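Local coordinates for protein NADH:ubiquinone oxidoreductase, Na translocating, F subunit (Porphyromonas gingivalis, PDB 2R6H) that binds flavin-adenine dinucleotide and is built as a flavoprotein oxidoreductase, with an FAD-binding domain with an antiparallel sheet beside a parallel-sheet domain of the NAD-binding family, at residues Leu77-Glu82 with Pro125-Ser130; Gln46-Lys51 with Glu84-Tyr89; Gly193-Asn198 with Leu222-Pro227. All blocks are in the same frame, centred on the assembly; numbering follows the deposited sequence.

Interaction 1 (Leu77-Glu82 with Pro125-Ser130); sequences LTCKNE and PGISSS. With FAD (flavin-adenine dinucleotide), chain H.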
loop_
_atom_site.group_PDB
_atom_site.type_symbol
_atom_site.label_atom_id
_atom_site.label_comp_id
_atom_site.label_asym_id
_atom_site.label_seq_id
_atom_site.Cartn_x
_atom_site.Cartn_y
_atom_site.Cartn_z
ATOM N N LEU A 77 5.692 11.054 -20.128
ATOM C CA LEU A 77 6.063 11.864 -18.967
ATOM C C LEU A 77 7.583 11.953 -18.770
ATOM O O LEU A 77 8.317 11.046 -19.159
ATOM C CB LEU A 77 5.395 11.302 -17.715
ATOM C CG LEU A 77 3.890 11.585 -17.695
ATOM C CD1 LEU A 77 3.181 10.704 -16.687
ATOM C CD2 LEU A 77 3.614 13.062 -17.414
ATOM N N THR A 78 8.054 13.065 -18.208
ATOM C CA THR A 78 9.435 13.179 -17.714
ATOM C C THR A 78 9.421 13.887 -16.364
ATOM O O THR A 78 8.448 14.545 -16.038
ATOM C CB THR A 78 10.358 13.946 -18.678
ATOM O OG1 THR A 78 9.791 15.222 -18.960
ATOM C CG2 THR A 78 10.557 13.192 -19.963
ATOM N N CYS A 79 10.482 13.740 -15.578
ATOM C CA CYS A 79 10.545 14.375 -14.257
ATOM C C CYS A 79 11.950 14.844 -13.862
ATOM O O CYS A 79 12.887 14.053 -13.820
ATOM C CB CYS A 79 9.980 13.443 -13.177
ATOM S SG CYS A 79 9.855 14.199 -11.526
ATOM N N LYS A 80 12.071 16.135 -13.564
ATOM C CA LYS A 80 13.327 16.740 -13.134
ATOM C C LYS A 80 13.259 17.142 -11.651
ATOM O O LYS A 80 12.378 17.888 -11.239
ATOM C CB LYS A 80 13.609 17.972 -13.993
ATOM C CG LYS A 80 14.963 18.613 -13.786
ATOM C CD LYS A 80 15.891 18.356 -14.968
ATOM C CE LYS A 80 17.337 18.792 -14.684
ATOM N NZ LYS A 80 17.510 20.284 -14.582
ATOM N N ASN A 81 14.178 16.645 -10.838
ATOM C CA ASN A 81 14.253 17.106 -9.455
ATOM C C ASN A 81 15.500 17.940 -9.254
ATOM O O ASN A 81 16.596 17.473 -9.522
ATOM C CB ASN A 81 14.262 15.924 -8.487
ATOM C CG ASN A 81 14.421 16.355 -7.043
ATOM O OD1 ASN A 81 13.904 17.392 -6.629
ATOM N ND2 ASN A 81 15.143 15.556 -6.267
ATOM N N GLU A 82 15.346 19.169 -8.782
ATOM C CA GLU A 82 16.502 20.054 -8.691
ATOM C C GLU A 82 16.958 20.327 -7.268
ATOM O O GLU A 82 17.767 21.218 -7.037
ATOM C CB GLU A 82 16.243 21.372 -9.418
ATOM C CG GLU A 82 15.879 21.201 -10.889
ATOM C CD GLU A 82 15.567 22.528 -11.579
ATOM O OE1 GLU A 82 16.528 23.277 -11.888
ATOM O OE2 GLU A 82 14.368 22.807 -11.826
ATOM N N PRO A 125 5.213 15.314 -12.357
ATOM C CA PRO A 125 4.916 14.074 -11.634
ATOM C C PRO A 125 5.644 14.085 -10.301
ATOM O O PRO A 125 6.403 15.020 -10.027
ATOM C CB PRO A 125 5.490 12.982 -12.543
ATOM C CG PRO A 125 5.640 13.621 -13.882
ATOM C CD PRO A 125 5.934 15.065 -13.614
ATOM N N GLY A 126 5.415 13.056 -9.493
ATOM C CA GLY A 126 6.002 12.960 -8.167
ATOM C C GLY A 126 7.502 12.755 -8.183
ATOM O O GLY A 126 7.975 11.734 -8.674
ATOM N N ILE A 127 8.252 13.711 -7.636
ATOM C CA ILE A 127 9.706 13.673 -7.758
ATOM C C ILE A 127 10.307 12.458 -7.061
ATOM O O ILE A 127 11.384 12.004 -7.421
ATOM C CB ILE A 127 10.406 14.985 -7.275
ATOM C CG1 ILE A 127 10.521 15.008 -5.765
ATOM C CG2 ILE A 127 9.705 16.235 -7.778
ATOM C CD1 ILE A 127 11.844 14.510 -5.288
ATOM N N SER A 128 9.617 11.922 -6.069
ATOM C CA SER A 128 10.140 10.768 -5.364
ATOM C C SER A 128 9.725 9.460 -6.023
ATOM O O SER A 128 10.563 8.664 -6.454
ATOM C CB SER A 128 9.696 10.789 -3.910
ATOM O OG SER A 128 10.014 9.560 -3.285
ATOM N N SER A 129 8.426 9.221 -6.090
ATOM C CA SER A 129 7.952 8.011 -6.729
ATOM C C SER A 129 8.612 7.829 -8.108
ATOM O O SER A 129 8.991 6.716 -8.468
ATOM C CB SER A 129 6.432 8.012 -6.828
ATOM O OG SER A 129 6.003 9.034 -7.701
ATOM N N SER A 130 8.778 8.922 -8.857
ATOM C CA SER A 130 9.345 8.852 -10.204
ATOM C C SER A 130 10.782 8.367 -10.186
ATOM O O SER A 130 11.206 7.702 -11.123
ATOM C CB SER A 130 9.268 10.194 -10.938
ATOM O OG SER A 130 7.931 10.618 -11.118
HETATM P PA FAD H . 5.308 14.601 -5.107
HETATM O O1A FAD H . 5.266 14.794 -3.595
HETATM O O2A FAD H . 6.389 15.420 -5.818
HETATM O O5B FAD H . 3.858 14.928 -5.765
HETATM C C5B FAD H . 2.726 14.131 -5.449
HETATM C C4B FAD H . 1.638 14.317 -6.500
HETATM O O4B FAD H . 1.245 15.675 -6.549
HETATM C C3B FAD H . 2.115 13.935 -7.893
HETATM O O3B FAD H . 1.159 13.084 -8.475
HETATM C C2B FAD H . 2.175 15.231 -8.672
HETATM O O2B FAD H . 1.735 15.027 -9.996
HETATM C C1B FAD H . 1.211 16.124 -7.897
HETATM N N9A FAD H . 1.497 17.583 -8.011
HETATM C C8A FAD H . 2.697 18.238 -7.834
HETATM N N7A FAD H . 2.500 19.569 -8.027
HETATM C C5A FAD H . 1.187 19.779 -8.322
HETATM C C6A FAD H . 0.439 20.930 -8.609
HETATM N N6A FAD H . 1.033 22.119 -8.713
HETATM N N1A FAD H . -0.920 20.822 -8.876
HETATM C C2A FAD H . -1.540 19.581 -8.861
HETATM N N3A FAD H . -0.798 18.444 -8.577
HETATM C C4A FAD H . 0.543 18.537 -8.314
HETATM N N1 FAD H . 3.408 6.132 -0.500
HETATM C C2 FAD H . 3.554 4.880 -1.039
HETATM O O2 FAD H . 3.444 4.758 -2.252
HETATM N N3 FAD H . 3.816 3.795 -0.217
HETATM C C4 FAD H . 3.942 3.950 1.161
HETATM O O4 FAD H . 4.180 3.014 1.944
HETATM C C4X FAD H . 3.795 5.221 1.691
HETATM N N5 FAD H . 3.919 5.384 3.053
HETATM C C5X FAD H . 3.761 6.650 3.582
HETATM C C6 FAD H . 3.874 6.806 4.960
HETATM C C7 FAD H . 3.731 8.061 5.538
HETATM C C7M FAD H . 3.868 8.186 7.032
HETATM C C8 FAD H . 3.468 9.162 4.719
HETATM C C8M FAD H . 3.302 10.522 5.315
HETATM C C9 FAD H . 3.352 8.997 3.344
HETATM C C9A FAD H . 3.497 7.746 2.763
HETATM N N10 FAD H . 3.379 7.572 1.393
HETATM C C10 FAD H . 3.525 6.311 0.861
HETATM C "C1'" FAD H . 3.300 8.723 0.435
HETATM C "C2'" FAD H . 4.706 9.039 -0.047
HETATM O "O2'" FAD H . 5.488 9.425 1.056
HETATM C "C3'" FAD H . 4.731 10.157 -1.083
HETATM O "O3'" FAD H . 3.870 11.211 -0.717
HETATM C "C4'" FAD H . 4.366 9.596 -2.444
HETATM O "O4'" FAD H . 5.430 8.767 -2.830
HETATM C "C5'" FAD H . 4.225 10.698 -3.479
HETATM O "O5'" FAD H . 5.298 11.595 -3.315
HETATM P P FAD H . 6.219 11.980 -4.576
HETATM O O1P FAD H . 7.496 12.638 -4.110
HETATM O O2P FAD H . 6.472 10.758 -5.420
HETATM O O3P FAD H . 5.337 13.013 -5.409
#
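In the FAD-binding domain, Cys79 and Asn81 of strand 78-81 back onto Pro125 and Ile127, where the chain leads into helix 127-132, the element that binds the FAD pyrophosphate. The contact is one of side-chain packing. Cys79 SG stands anti to the backbone N (chi1 -174°), which carries the sulfur to 3.8 Å from Ile127 CA, while Cys79 CB meets Ser130 CB. Further along the strand, Ile127 CD1 sits over the face of the Asn81 amide, 3.6 Å from ND2; the amide itself donates to Pro50 O. At the start of the strand, Pro125 CD lies 3.5 Å from Thr78 O, and Leu77 CD2 slides past Pro125 CG at 4.1 Å.

The opposite side of segment 125-130 serves the cofactor. Ile127 N donates to FAD O2A (3.1 Å), and both the backbone N and OG of Ser129 donate to FAD O2P, OG at 2.9 Å. Ser128 N is directed at FAD O1P, whose place is less certain. Backbone N-H groups of a helix start probably help to balance the phosphate charge. Within the turn, Gly126 O takes two bonds from Ser130, from N and from OG (2.7 Å), which arrive from opposite faces of its carbonyl plane; the hydroxyl is held by the OG bond and by a further one with Tyr56 OH.

Strand 78-81 pairs with strand 52-55, whose Tyr52 also touches Cys79, Asn81 and Ser130. Strands 44-49 and 85-90 border the helix start through Ile49, Thr85 and Arg87, all of which pack on Ile127.

Interaction 2 (Gln46-Lys51 with Glu84-Tyr89); sequences QIKIPK and ETVRAY. With FAD (flavin-adenine dinucleotide), chain H.
Ile47 and Arg87 form a hydrogen-bonded antiparallel pair in the FAD-binding domain's sheet, with Ile47 N donating to Arg87 O at 2.9 Å and Arg87 N returning a bond to Ile47 O. Ile49 and Thr85 repeat the pattern two residues on, and their side chains lie side by side, Thr85 CG2 against Ile49 CB.

The Arg87 side chain runs from this ladder to the cofactor. Its CB packs on Ile49 CD1 (4.1 Å). CG is set anti to the backbone N (chi1 -159°), and with CD it passes the ribityl O2' of FAD, CG at 3.5 Å. Bends at chi2 and chi3 then turn the guanidinium back along its own strand. NE and NH1 both donate to FAD O1P, each at 3.0 Å, so that one edge of the group faces a single phosphate oxygen, although the position of that oxygen is less sure. NH2 donates to Val86 O from well above the carbonyl plane, and makes a weak bond to Thr85 OG1.

Nearby, Tyr89 covers FAD O2' with one ring face while Ile47 CG1 approaches its CD2 at 3.8 Å. Ala88 O accepts from that same FAD hydroxyl at 2.6 Å.

Held by its own strand through NH2, the guanidinium has its rotation limited and its other edge committed to the phosphate, where its positive charge probably offsets part of the pyrophosphate's negative charge.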
loop_
_atom_site.group_PDB
_atom_site.type_symbol
_atom_site.label_atom_id
_atom_site.label_comp_id
_atom_site.label_asym_id
_atom_site.label_seq_id
_atom_site.Cartn_x
_atom_site.Cartn_y
_atom_site.Cartn_z
ATOM N N GLN A 46 12.473 6.243 5.325
ATOM C CA GLN A 46 12.609 7.392 4.451
ATOM C C GLN A 46 13.718 7.221 3.448
ATOM O O GLN A 46 14.834 6.853 3.817
ATOM C CB GLN A 46 12.890 8.626 5.270
ATOM C CG GLN A 46 11.927 8.808 6.368
ATOM C CD GLN A 46 11.919 10.220 6.836
ATOM O OE1 GLN A 46 12.964 10.769 7.186
ATOM N NE2 GLN A 46 10.741 10.839 6.833
ATOM N N ILE A 47 13.413 7.512 2.186
ATOM C CA ILE A 47 14.403 7.438 1.126
ATOM C C ILE A 47 14.972 8.811 0.843
ATOM O O ILE A 47 14.242 9.797 0.834
ATOM C CB ILE A 47 13.806 6.921 -0.194
ATOM C CG1 ILE A 47 12.906 5.716 0.049
ATOM C CG2 ILE A 47 14.921 6.560 -1.170
ATOM C CD1 ILE A 47 13.611 4.568 0.711
ATOM N N LYS A 48 16.282 8.871 0.621
ATOM C CA LYS A 48 16.881 10.079 0.088
ATOM C C LYS A 48 16.707 10.044 -1.413
ATOM O O LYS A 48 17.142 9.111 -2.079
ATOM C CB LYS A 48 18.362 10.211 0.462
ATOM C CG LYS A 48 18.598 11.003 1.750
ATOM C CD LYS A 48 20.036 11.510 1.893
ATOM C CE LYS A 48 20.273 12.108 3.289
ATOM N NZ LYS A 48 21.678 12.590 3.483
ATOM N N ILE A 49 16.021 11.049 -1.932
ATOM C CA ILE A 49 15.910 11.254 -3.356
ATOM C C ILE A 49 16.869 12.388 -3.741
ATOM O O ILE A 49 16.749 13.512 -3.230
ATOM C CB ILE A 49 14.482 11.650 -3.735
ATOM C CG1 ILE A 49 13.599 10.415 -3.853
ATOM C CG2 ILE A 49 14.483 12.330 -5.052
ATOM C CD1 ILE A 49 13.099 9.924 -2.550
ATOM N N PRO A 50 17.819 12.109 -4.653
ATOM C CA PRO A 50 18.855 13.075 -5.022
ATOM C C PRO A 50 18.397 13.979 -6.161
ATOM O O PRO A 50 17.273 13.825 -6.651
ATOM C CB PRO A 50 19.952 12.161 -5.534
ATOM C CG PRO A 50 19.154 11.174 -6.345
ATOM C CD PRO A 50 17.858 10.943 -5.553
ATOM N N LYS A 51 19.256 14.910 -6.573
ATOM C CA LYS A 51 18.999 15.663 -7.791
ATOM C C LYS A 51 19.034 14.655 -8.935
ATOM O O LYS A 51 19.827 13.719 -8.910
ATOM C CB LYS A 51 20.051 16.756 -7.991
ATOM C CG LYS A 51 20.026 17.849 -6.925
ATOM C CD LYS A 51 20.990 19.023 -7.223
ATOM C CE LYS A 51 20.495 19.890 -8.388
ATOM N NZ LYS A 51 21.206 21.199 -8.525
ATOM N N GLU A 84 17.796 17.974 -3.490
ATOM C CA GLU A 84 17.763 16.767 -2.673
ATOM C C GLU A 84 16.618 16.812 -1.685
ATOM O O GLU A 84 16.311 17.863 -1.134
ATOM C CB GLU A 84 19.092 16.561 -1.948
ATOM C CG GLU A 84 20.148 15.905 -2.820
ATOM C CD GLU A 84 21.575 16.238 -2.390
ATOM O OE1 GLU A 84 21.927 15.969 -1.214
ATOM O OE2 GLU A 84 22.344 16.764 -3.235
ATOM N N THR A 85 15.980 15.665 -1.482
ATOM C CA THR A 85 14.822 15.574 -0.594
ATOM C C THR A 85 14.644 14.187 0.010
ATOM O O THR A 85 15.378 13.259 -0.293
ATOM C CB THR A 85 13.516 15.986 -1.310
ATOM O OG1 THR A 85 12.477 16.182 -0.338
ATOM C CG2 THR A 85 13.092 14.923 -2.317
ATOM N N VAL A 86 13.653 14.059 0.873
ATOM C CA VAL A 86 13.452 12.841 1.630
ATOM C C VAL A 86 11.969 12.457 1.561
ATOM O O VAL A 86 11.098 13.327 1.525
ATOM C CB VAL A 86 13.934 13.045 3.103
ATOM C CG1 VAL A 86 13.758 11.784 3.934
ATOM C CG2 VAL A 86 15.386 13.469 3.121
ATOM N N ARG A 87 11.662 11.170 1.524
ATOM C CA ARG A 87 10.263 10.783 1.384
ATOM C C ARG A 87 9.907 9.537 2.174
ATOM O O ARG A 87 10.742 8.647 2.370
ATOM C CB ARG A 87 9.889 10.593 -0.085
ATOM C CG ARG A 87 8.407 10.699 -0.327
ATOM C CD ARG A 87 7.889 12.089 -0.002
ATOM N NE ARG A 87 7.922 12.975 -1.164
ATOM C CZ ARG A 87 8.755 14.003 -1.316
ATOM N NH1 ARG A 87 8.707 14.743 -2.420
ATOM N NH2 ARG A 87 9.636 14.301 -0.368
ATOM N N ALA A 88 8.651 9.477 2.608
ATOM C CA ALA A 88 8.192 8.409 3.493
ATOM C C ALA A 88 7.615 7.186 2.758
ATOM O O ALA A 88 6.750 7.323 1.888
ATOM C CB ALA A 88 7.171 8.960 4.484
ATOM N N TYR A 89 8.094 5.995 3.117
ATOM C CA TYR A 89 7.480 4.762 2.635
ATOM C C TYR A 89 7.343 3.729 3.757
ATOM O O TYR A 89 8.278 3.520 4.536
ATOM C CB TYR A 89 8.207 4.219 1.390
ATOM C CG TYR A 89 8.104 5.196 0.241
ATOM C CD1 TYR A 89 6.955 5.269 -0.527
ATOM C CD2 TYR A 89 9.131 6.081 -0.039
ATOM C CE1 TYR A 89 6.836 6.188 -1.555
ATOM C CE2 TYR A 89 9.028 6.997 -1.063
ATOM C CZ TYR A 89 7.875 7.053 -1.820
ATOM O OH TYR A 89 7.765 7.977 -2.841
HETATM P PA FAD H . 5.308 14.601 -5.107
HETATM O O1A FAD H . 5.266 14.794 -3.595
HETATM O O2A FAD H . 6.389 15.420 -5.818
HETATM O O5B FAD H . 3.858 14.928 -5.765
HETATM C C5B FAD H . 2.726 14.131 -5.449
HETATM C C4B FAD H . 1.638 14.317 -6.500
HETATM O O4B FAD H . 1.245 15.675 -6.549
HETATM C C3B FAD H . 2.115 13.935 -7.893
HETATM O O3B FAD H . 1.159 13.084 -8.475
HETATM C C2B FAD H . 2.175 15.231 -8.672
HETATM O O2B FAD H . 1.735 15.027 -9.996
HETATM C C1B FAD H . 1.211 16.124 -7.897
HETATM N N9A FAD H . 1.497 17.583 -8.011
HETATM C C8A FAD H . 2.697 18.238 -7.834
HETATM N N7A FAD H . 2.500 19.569 -8.027
HETATM C C5A FAD H . 1.187 19.779 -8.322
HETATM C C6A FAD H . 0.439 20.930 -8.609
HETATM N N6A FAD H . 1.033 22.119 -8.713
HETATM N N1A FAD H . -0.920 20.822 -8.876
HETATM C C2A FAD H . -1.540 19.581 -8.861
HETATM N N3A FAD H . -0.798 18.444 -8.577
HETATM C C4A FAD H . 0.543 18.537 -8.314
HETATM N N1 FAD H . 3.408 6.132 -0.500
HETATM C C2 FAD H . 3.554 4.880 -1.039
HETATM O O2 FAD H . 3.444 4.758 -2.252
HETATM N N3 FAD H . 3.816 3.795 -0.217
HETATM C C4 FAD H . 3.942 3.950 1.161
HETATM O O4 FAD H . 4.180 3.014 1.944
HETATM C C4X FAD H . 3.795 5.221 1.691
HETATM N N5 FAD H . 3.919 5.384 3.053
HETATM C C5X FAD H . 3.761 6.650 3.582
HETATM C C6 FAD H . 3.874 6.806 4.960
HETATM C C7 FAD H . 3.731 8.061 5.538
HETATM C C7M FAD H . 3.868 8.186 7.032
HETATM C C8 FAD H . 3.468 9.162 4.719
HETATM C C8M FAD H . 3.302 10.522 5.315
HETATM C C9 FAD H . 3.352 8.997 3.344
HETATM C C9A FAD H . 3.497 7.746 2.763
HETATM N N10 FAD H . 3.379 7.572 1.393
HETATM C C10 FAD H . 3.525 6.311 0.861
HETATM C "C1'" FAD H . 3.300 8.723 0.435
HETATM C "C2'" FAD H . 4.706 9.039 -0.047
HETATM O "O2'" FAD H . 5.488 9.425 1.056
HETATM C "C3'" FAD H . 4.731 10.157 -1.083
HETATM O "O3'" FAD H . 3.870 11.211 -0.717
HETATM C "C4'" FAD H . 4.366 9.596 -2.444
HETATM O "O4'" FAD H . 5.430 8.767 -2.830
HETATM C "C5'" FAD H . 4.225 10.698 -3.479
HETATM O "O5'" FAD H . 5.298 11.595 -3.315
HETATM P P FAD H . 6.219 11.980 -4.576
HETATM O O1P FAD H . 7.496 12.638 -4.110
HETATM O O2P FAD H . 6.472 10.758 -5.420
HETATM O O3P FAD H . 5.337 13.013 -5.409
#

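Interaction 3 (Gly193-Asn198 with Leu222-Pro227); sequences GARSKN and LSDPQP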
loop_
_atom_site.group_PDB
_atom_site.type_symbol
_atom_site.label_atom_id
_atom_site.label_comp_id
_atom_site.label_asym_id
_atom_site.label_seq_id
_atom_site.Cartn_x
_atom_site.Cartn_y
_atom_site.Cartn_z
ATOM N N GLY A 193 -9.630 -3.025 -1.219
ATOM C CA GLY A 193 -10.310 -2.613 -2.432
ATOM C C GLY A 193 -9.386 -2.260 -3.582
ATOM O O GLY A 193 -8.465 -1.461 -3.441
ATOM N N ALA A 194 -9.629 -2.861 -4.736
ATOM C CA ALA A 194 -8.838 -2.558 -5.919
ATOM C C ALA A 194 -9.783 -2.235 -7.068
ATOM O O ALA A 194 -10.931 -2.666 -7.065
ATOM C CB ALA A 194 -7.927 -3.731 -6.264
ATOM N N ARG A 195 -9.317 -1.478 -8.051
ATOM C CA ARG A 195 -10.221 -1.112 -9.126
ATOM C C ARG A 195 -10.667 -2.329 -9.952
ATOM O O ARG A 195 -11.852 -2.487 -10.198
ATOM C CB ARG A 195 -9.684 0.050 -9.973
ATOM C CG ARG A 195 -9.206 -0.294 -11.360
ATOM C CD ARG A 195 -8.701 0.958 -12.094
ATOM N NE ARG A 195 -9.751 1.615 -12.882
ATOM C CZ ARG A 195 -10.233 2.845 -12.663
ATOM N NH1 ARG A 195 -9.767 3.601 -11.666
ATOM N NH2 ARG A 195 -11.189 3.329 -13.454
ATOM N N SER A 196 -9.740 -3.206 -10.337
ATOM C CA SER A 196 -10.086 -4.435 -11.078
ATOM C C SER A 196 -9.223 -5.646 -10.719
ATOM O O SER A 196 -8.238 -5.519 -9.993
ATOM C CB SER A 196 -9.981 -4.215 -12.589
ATOM O OG SER A 196 -8.633 -4.333 -13.029
ATOM N N LYS A 197 -9.559 -6.812 -11.267
ATOM C CA LYS A 197 -8.813 -8.025 -10.933
ATOM C C LYS A 197 -7.310 -7.918 -11.147
ATOM O O LYS A 197 -6.550 -8.466 -10.365
ATOM C CB LYS A 197 -9.332 -9.255 -11.672
ATOM C CG LYS A 197 -8.745 -10.530 -11.103
ATOM C CD LYS A 197 -9.476 -11.794 -11.554
ATOM C CE LYS A 197 -8.826 -12.420 -12.785
ATOM N NZ LYS A 197 -8.800 -13.918 -12.704
ATOM N N ASN A 198 -6.889 -7.222 -12.201
ATOM C CA ASN A 198 -5.475 -7.130 -12.561
ATOM C C ASN A 198 -4.651 -6.409 -11.500
ATOM O O ASN A 198 -3.425 -6.579 -11.419
ATOM C CB ASN A 198 -5.331 -6.404 -13.906
ATOM C CG ASN A 198 -3.927 -6.512 -14.506
ATOM O OD1 ASN A 198 -3.336 -7.590 -14.569
ATOM N ND2 ASN A 198 -3.404 -5.384 -14.968
ATOM N N LEU A 222 -13.807 -5.239 -5.919
ATOM C CA LEU A 222 -13.383 -4.498 -7.087
ATOM C C LEU A 222 -14.349 -3.353 -7.353
ATOM O O LEU A 222 -15.556 -3.555 -7.352
ATOM C CB LEU A 222 -13.300 -5.448 -8.275
ATOM C CG LEU A 222 -12.380 -6.636 -7.975
ATOM C CD1 LEU A 222 -12.340 -7.585 -9.153
ATOM C CD2 LEU A 222 -10.979 -6.161 -7.598
ATOM N N SER A 223 -13.831 -2.149 -7.561
ATOM C CA SER A 223 -14.701 -1.005 -7.810
ATOM C C SER A 223 -15.151 -0.875 -9.273
ATOM O O SER A 223 -16.300 -0.544 -9.533
ATOM C CB SER A 223 -14.016 0.272 -7.361
ATOM O OG SER A 223 -12.875 0.516 -8.159
ATOM N N ASP A 224 -14.247 -1.127 -10.219
ATOM C CA ASP A 224 -14.580 -1.075 -11.638
ATOM C C ASP A 224 -14.144 -2.354 -12.337
ATOM O O ASP A 224 -13.274 -2.297 -13.199
ATOM C CB ASP A 224 -13.852 0.083 -12.347
ATOM C CG ASP A 224 -14.040 1.454 -11.659
ATOM O OD1 ASP A 224 -13.385 1.730 -10.620
ATOM O OD2 ASP A 224 -14.808 2.292 -12.196
ATOM N N PRO A 225 -14.743 -3.508 -11.984
ATOM C CA PRO A 225 -14.286 -4.781 -12.565
ATOM C C PRO A 225 -14.340 -4.741 -14.084
ATOM O O PRO A 225 -15.279 -4.159 -14.631
ATOM C CB PRO A 225 -15.301 -5.811 -12.053
ATOM C CG PRO A 225 -15.981 -5.180 -10.932
ATOM C CD PRO A 225 -15.926 -3.685 -11.131
ATOM N N GLN A 226 -13.356 -5.353 -14.739
ATOM C CA GLN A 226 -13.308 -5.426 -16.192
ATOM C C GLN A 226 -13.820 -6.776 -16.685
ATOM O O GLN A 226 -13.566 -7.803 -16.058
ATOM C CB GLN A 226 -11.878 -5.214 -16.688
ATOM C CG GLN A 226 -11.233 -3.940 -16.188
ATOM C CD GLN A 226 -12.090 -2.719 -16.450
ATOM O OE1 GLN A 226 -12.791 -2.648 -17.458
ATOM N NE2 GLN A 226 -12.041 -1.751 -15.537
ATOM N N PRO A 227 -14.536 -6.779 -17.820
ATOM C CA PRO A 227 -15.108 -7.987 -18.428
ATOM C C PRO A 227 -14.183 -9.205 -18.381
ATOM O O PRO A 227 -14.645 -10.324 -18.186
ATOM C CB PRO A 227 -15.346 -7.553 -19.870
ATOM C CG PRO A 227 -15.663 -6.084 -19.751
ATOM C CD PRO A 227 -14.862 -5.563 -18.590
HETATM O O HOH W 1 -9.102 -0.972 -14.543
#
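Ala194 and Leu222 pair in parallel where two neighbouring strands of the nucleotide-binding domain's sheet reach their C-terminal ends, and the loops that follow stay joined. Ala194 O accepts from Ser223 N at 3.0 Å, and Arg195 O accepts from Asp224 N at 2.8 Å, the latter in the carbonyl plane and on a lone pair. Two successive carbonyls of segment 193-198 are thus met by two successive N-H groups of segment 222-227.

The Asp224 carboxylate lies over one face of the Arg195 guanidinium, the two planes only 5° apart. OD1 sits 3.9 Å from NH2, a long salt bridge in which no N-H points at the oxygen. OD1 is satisfied instead by Ser223 OG, which donates at 2.8 Å on the anti side of the carboxylate, 30° out of its plane; the Ser223 hydroxyl in turn rests against Arg195 CA. A water in the guanidinium plane accepts weakly from Arg195 NE and from Gln226 NE2, a weak bridge between the two. The Gln226 backbone N donates to Asp229 OD1.

Leu222 CD2 packs on Ala194 CB (4.1 Å) while CD1 reaches Lys197 N. Ser196 CB leans on Gln226 CG at 3.8 Å.

Backbone bonds therefore set the register, whereas the stacked charged pair probably attracts through charge alone; its hold is probably weaker and less directional than that of an in-plane bidentate bridge.

Overall arrangement
Interactions 1 and 2 flank one FAD site, their centres 12 Å apart; in each, one segment (125-130 or 84-89) touches FAD and the other stands behind it. They meet directly: Asn81 ND2 lies 2.8 Å from Pro50 O, and Ser128 OG lies 2.8 Å from Tyr89 OH, both probable hydrogen bonds. The helix start supplies backbone donors to the pyrophosphate, while strand 85-90 adds a guanidinium and follows the ribityl chain toward the flavin. Strand 85-90 follows strand 78-81, and the segments alternate along the chain (46-51, 77-82, 84-89, 125-130). Interaction 3 belongs to the other domain, 28 and 32 Å from interactions 1 and 2 between centres, about 16 and 17 Å between nearest atoms.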